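Local coordinates for ecto-NAD+ glycohydrolase (CD38 molecule) (Bos taurus, PDB 3GC6), which belongs to the ADP-ribosyl cyclase family, as an ectoenzyme that joins a largely helical part to a parallel beta-sheet with flanking helices, at residues A[73-78]-A[108-113]; A[22-27]-A[46-51]. The protein carries 1 engineered substitution. One frame throughout, in Å; residues are numbered along the deposited sequence.

Contact 1: residues A[73-78]-A[108-113]; sequences NLAPPT and DTLLGY
The carbonyl oxygen of Ala-75 faces the start of helix 110-115, where a water joins it to Leu-111: the water donates to Ala-75 O at 2.7 Å and accepts from Leu-111 N at 2.9 Å. The same oxygen lies against a methyl, with Leu-111 CD1 3.3 Å from Ala-75 O. A second water accepts from Leu-110 N at 2.9 Å and reaches back to Pro-76 O through a weak bond. This illustrates how a helix can begin in a protein interior, for the N-H groups of the first turn lack a carbonyl one turn earlier in the helix and must find other acceptors. Thr-109 is the N-cap: its OG1 takes Gly-112 N at 3.0 Å (147° at the hydrogen) and also bonds to Leu-106 O. With chi1 at 62°, OG1 turns back to the helix while CG2 stands beside the backbone N and meets Pro-77 CB at 3.8 Å. Pro-77 is the centre of an inverse gamma turn, closed by a weak bond from Thr-78 N to Pro-76 O. Ala-75 CB sits before both methyls of Leu-110, the nearer being CD2 at 4.0 Å. Ile-47 of helix 44-55 adjoins Ala-75 and Leu-110, whereas Leu-153 of helix 145-159 packs on Pro-77 and Leu-111.

Contact 2: residues A[22-27]-A[46-51]; sequences KIIQER and AIRQAF
Apolar contact joins Ile-24 to two residues one turn apart on the facing helix, Arg-48 and Phe-51. The two branches of Ile-24 divide the work. CG2, anti to the backbone N, lies against the aliphatic stem of Arg-48, with Ile-24 CG2 to Arg-48 CG at 4.0 Å as the side chains run past each other in opposite directions. The other branch carries CD1 to the Phe-51 ring, 4.1 Å from CE1, and here the side chains cross at roughly a right angle. The Phe-51 ring also belongs to an aromatic cluster, edge-to-face with both Trp-120 and Phe-20 and also touching Phe-149.

Gln-25 and Arg-48, whose CA atoms are 6.4 Å apart, meet carbon to nitrogen, Arg-48 NH2 lying by CB and CG of Gln-25. The arginine, extended through chi2, bends at chi3 (61°) and comes alongside Gln-25, and the two side chains point the same way with amide and guanidinium planes 83° apart. Gln-25 CA lies at the edge of the guanidinium, in its plane. Arg-48 NH1 is hydrogen-bonded to Gln-45 OE1 of the second subunit, so the arginine also reaches across to that chain.

The axes of the two segments approach to 9.6 Å and run roughly antiparallel, at 147°. With the Cys-28 to Cys-44 disulfide bridging helices 20-35 and 44-55, the arrangement is a cross-linked antiparallel alpha-hairpin.

Overall arrangement
Contact 2 comes first along the chain and is complete before contact 1 opens; their centres lie about 12 Å apart. Helix 44-55 connects them: having paired with helix 20-35, it presents Ile-47 and Ala-50 to Leu-74 of helix 69-74. Helix 110-115 makes a second link, since Tyr-113 O packs near Arg-27 NH1. Both contacts lie on the same side of the chain's centre, in the helical part of the fold rather than on the parallel sheet. Contact 1 is the deeper and wholly buried, while contact 2 is further out and reaches the second subunit, so this group of helices extends from the interior to the second subunit.

Contact 1: residues A[73-78]-A[108-113]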
# COMPACT_ATOMS: atom_id res chain seq x y z
N ASN A 73 4.82 -3.49 -15.94
CA ASN A 73 3.63 -4.31 -15.68
C ASN A 73 3.21 -4.30 -14.23
O ASN A 73 2.02 -4.42 -13.92
CB ASN A 73 3.83 -5.77 -16.12
CG ASN A 73 3.79 -5.93 -17.61
OD1 ASN A 73 3.43 -5.02 -18.36
ND2 ASN A 73 4.18 -7.13 -18.07
N LEU A 74 4.17 -4.16 -13.32
CA LEU A 74 3.86 -4.15 -11.90
C LEU A 74 3.26 -2.80 -11.44
O LEU A 74 2.58 -2.74 -10.42
CB LEU A 74 5.09 -4.44 -11.06
CG LEU A 74 5.61 -5.89 -11.14
CD1 LEU A 74 6.95 -6.00 -10.48
CD2 LEU A 74 4.61 -6.84 -10.50
N ALA A 75 3.51 -1.74 -12.21
CA ALA A 75 3.05 -0.40 -11.82
C ALA A 75 3.04 0.53 -13.05
O ALA A 75 3.92 1.38 -13.21
CB ALA A 75 3.93 0.16 -10.70
N PRO A 76 2.06 0.35 -13.95
CA PRO A 76 2.08 1.16 -15.17
C PRO A 76 1.88 2.63 -14.86
O PRO A 76 1.15 2.95 -13.92
CB PRO A 76 0.86 0.66 -15.97
CG PRO A 76 0.53 -0.66 -15.37
CD PRO A 76 0.98 -0.65 -13.94
N PRO A 77 2.51 3.52 -15.64
CA PRO A 77 2.41 4.97 -15.36
C PRO A 77 1.14 5.58 -15.96
O PRO A 77 1.19 6.48 -16.81
CB PRO A 77 3.65 5.53 -16.05
CG PRO A 77 3.82 4.61 -17.23
CD PRO A 77 3.49 3.24 -16.72
N THR A 78 0.01 5.11 -15.46
CA THR A 78 -1.32 5.47 -15.98
C THR A 78 -1.90 6.52 -15.03
O THR A 78 -1.86 6.33 -13.81
CB THR A 78 -2.21 4.20 -15.96
OG1 THR A 78 -1.58 3.17 -16.74
CG2 THR A 78 -3.58 4.47 -16.51
N ASP A 108 5.04 11.91 -10.95
CA ASP A 108 4.04 11.66 -9.93
C ASP A 108 3.39 10.27 -10.07
O ASP A 108 2.51 9.91 -9.30
CB ASP A 108 2.97 12.76 -9.96
CG ASP A 108 3.53 14.13 -9.65
OD1 ASP A 108 4.20 14.26 -8.58
OD2 ASP A 108 3.30 15.09 -10.44
N THR A 109 3.79 9.50 -11.10
CA THR A 109 3.39 8.10 -11.18
C THR A 109 4.25 7.32 -10.17
O THR A 109 5.28 7.83 -9.71
CB THR A 109 3.66 7.53 -12.61
OG1 THR A 109 5.05 7.57 -12.93
CG2 THR A 109 2.85 8.34 -13.65
N LEU A 110 3.87 6.08 -9.86
CA LEU A 110 4.67 5.30 -8.89
C LEU A 110 6.13 5.19 -9.35
O LEU A 110 7.08 5.55 -8.63
CB LEU A 110 4.07 3.92 -8.69
CG LEU A 110 4.63 3.07 -7.54
CD1 LEU A 110 3.59 2.01 -7.11
CD2 LEU A 110 5.92 2.39 -7.98
N LEU A 111 6.30 4.71 -10.59
CA LEU A 111 7.66 4.47 -11.06
C LEU A 111 8.45 5.78 -11.24
O LEU A 111 9.67 5.82 -11.01
CB LEU A 111 7.66 3.63 -12.37
CG LEU A 111 7.17 2.19 -12.16
CD1 LEU A 111 7.16 1.45 -13.50
CD2 LEU A 111 8.09 1.43 -11.13
N GLY A 112 7.76 6.83 -11.75
CA GLY A 112 8.40 8.13 -11.91
C GLY A 112 8.84 8.68 -10.56
O GLY A 112 9.90 9.31 -10.44
N TYR A 113 8.01 8.47 -9.55
CA TYR A 113 8.33 8.92 -8.21
C TYR A 113 9.54 8.17 -7.64
O TYR A 113 10.44 8.77 -7.04
CB TYR A 113 7.09 8.75 -7.32
CG TYR A 113 7.27 9.25 -5.90
CD1 TYR A 113 7.03 10.58 -5.59
CD2 TYR A 113 7.64 8.40 -4.86
CE1 TYR A 113 7.19 11.05 -4.28
CE2 TYR A 113 7.79 8.86 -3.55
CZ TYR A 113 7.57 10.19 -3.27
OH TYR A 113 7.71 10.67 -1.97
O HOH W 1 4.15 3.95 -12.34
O HOH W 2 1.66 4.71 -11.06

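Contact 2: residues A[22-27]-A[46-51]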
# COMPACT_ATOMS: atom_id res chain seq x y z
N LYS A 22 17.72 1.12 -1.06
CA LYS A 22 17.02 1.65 0.12
C LYS A 22 16.09 2.77 -0.31
O LYS A 22 14.93 2.86 0.14
CB LYS A 22 17.99 2.18 1.17
CG LYS A 22 17.24 2.75 2.40
CD LYS A 22 18.19 3.36 3.39
CE LYS A 22 18.51 4.78 3.03
NZ LYS A 22 18.98 5.50 4.25
N ILE A 23 16.59 3.63 -1.20
CA ILE A 23 15.80 4.77 -1.63
C ILE A 23 14.54 4.29 -2.36
O ILE A 23 13.44 4.79 -2.11
CB ILE A 23 16.62 5.71 -2.53
CG1 ILE A 23 17.76 6.32 -1.71
CG2 ILE A 23 15.75 6.80 -3.14
CD1 ILE A 23 18.85 6.97 -2.56
N ILE A 24 14.71 3.34 -3.29
CA ILE A 24 13.57 2.80 -4.02
C ILE A 24 12.51 2.28 -3.05
O ILE A 24 11.33 2.63 -3.14
CB ILE A 24 13.99 1.66 -4.95
CG1 ILE A 24 14.88 2.22 -6.05
CG2 ILE A 24 12.77 0.96 -5.52
CD1 ILE A 24 14.20 3.27 -6.90
N GLN A 25 12.97 1.45 -2.11
CA GLN A 25 12.12 0.79 -1.11
C GLN A 25 11.35 1.83 -0.34
O GLN A 25 10.12 1.77 -0.23
CB GLN A 25 12.98 -0.03 -0.12
CG GLN A 25 12.16 -0.60 1.09
CD GLN A 25 12.29 0.21 2.39
OE1 GLN A 25 11.28 0.69 2.95
NE2 GLN A 25 13.52 0.35 2.88
N GLU A 26 12.07 2.81 0.20
CA GLU A 26 11.42 3.81 1.03
C GLU A 26 10.40 4.61 0.20
O GLU A 26 9.29 4.89 0.66
CB GLU A 26 12.43 4.76 1.68
CG GLU A 26 13.31 4.14 2.76
CD GLU A 26 14.26 5.15 3.37
OE1 GLU A 26 14.40 6.27 2.83
OE2 GLU A 26 14.90 4.81 4.40
N ARG A 27 10.79 5.01 -1.01
CA ARG A 27 9.89 5.80 -1.85
C ARG A 27 8.63 5.00 -2.22
O ARG A 27 7.53 5.55 -2.29
CB ARG A 27 10.62 6.29 -3.10
CG ARG A 27 11.61 7.39 -2.80
CD ARG A 27 12.29 7.87 -4.07
NE ARG A 27 13.15 9.02 -3.82
CZ ARG A 27 13.75 9.73 -4.78
NH1 ARG A 27 13.61 9.39 -6.06
NH2 ARG A 27 14.48 10.80 -4.44
N ALA A 46 8.34 -6.62 -4.68
CA ALA A 46 8.41 -7.11 -6.05
C ALA A 46 8.83 -6.01 -7.03
O ALA A 46 9.59 -6.26 -7.97
CB ALA A 46 7.09 -7.75 -6.51
N ILE A 47 8.30 -4.80 -6.83
CA ILE A 47 8.69 -3.66 -7.68
C ILE A 47 10.20 -3.36 -7.58
O ILE A 47 10.89 -3.19 -8.61
CB ILE A 47 7.82 -2.42 -7.36
CG1 ILE A 47 6.42 -2.65 -7.94
CG2 ILE A 47 8.41 -1.17 -7.98
CD1 ILE A 47 5.33 -1.72 -7.32
N ARG A 48 10.72 -3.31 -6.36
CA ARG A 48 12.16 -3.09 -6.19
C ARG A 48 12.95 -4.22 -6.86
O ARG A 48 13.92 -3.97 -7.57
CB ARG A 48 12.53 -3.01 -4.70
CG ARG A 48 14.00 -2.73 -4.45
CD ARG A 48 14.27 -2.61 -2.94
NE ARG A 48 13.94 -3.86 -2.25
CZ ARG A 48 12.99 -3.99 -1.31
NH1 ARG A 48 12.77 -5.17 -0.75
NH2 ARG A 48 12.27 -2.95 -0.94
N GLN A 49 12.53 -5.46 -6.61
CA GLN A 49 13.28 -6.58 -7.17
C GLN A 49 13.27 -6.53 -8.72
O GLN A 49 14.31 -6.78 -9.36
CB GLN A 49 12.73 -7.91 -6.64
CG GLN A 49 13.12 -8.09 -5.17
CD GLN A 49 12.44 -9.28 -4.53
OE1 GLN A 49 11.47 -9.80 -5.07
NE2 GLN A 49 12.93 -9.70 -3.37
N ALA A 50 12.11 -6.20 -9.30
CA ALA A 50 11.99 -6.08 -10.77
C ALA A 50 12.85 -4.93 -11.31
O ALA A 50 13.44 -5.04 -12.38
CB ALA A 50 10.53 -5.89 -11.19
N PHE A 51 12.88 -3.81 -10.58
CA PHE A 51 13.68 -2.66 -11.02
C PHE A 51 15.14 -3.08 -11.09
O PHE A 51 15.84 -2.86 -12.11
CB PHE A 51 13.47 -1.51 -9.99
CG PHE A 51 13.66 -0.13 -10.56
CD1 PHE A 51 12.82 0.90 -10.17
CD2 PHE A 51 14.67 0.14 -11.48
CE1 PHE A 51 12.97 2.21 -10.70
CE2 PHE A 51 14.82 1.44 -12.00
CZ PHE A 51 13.97 2.47 -11.61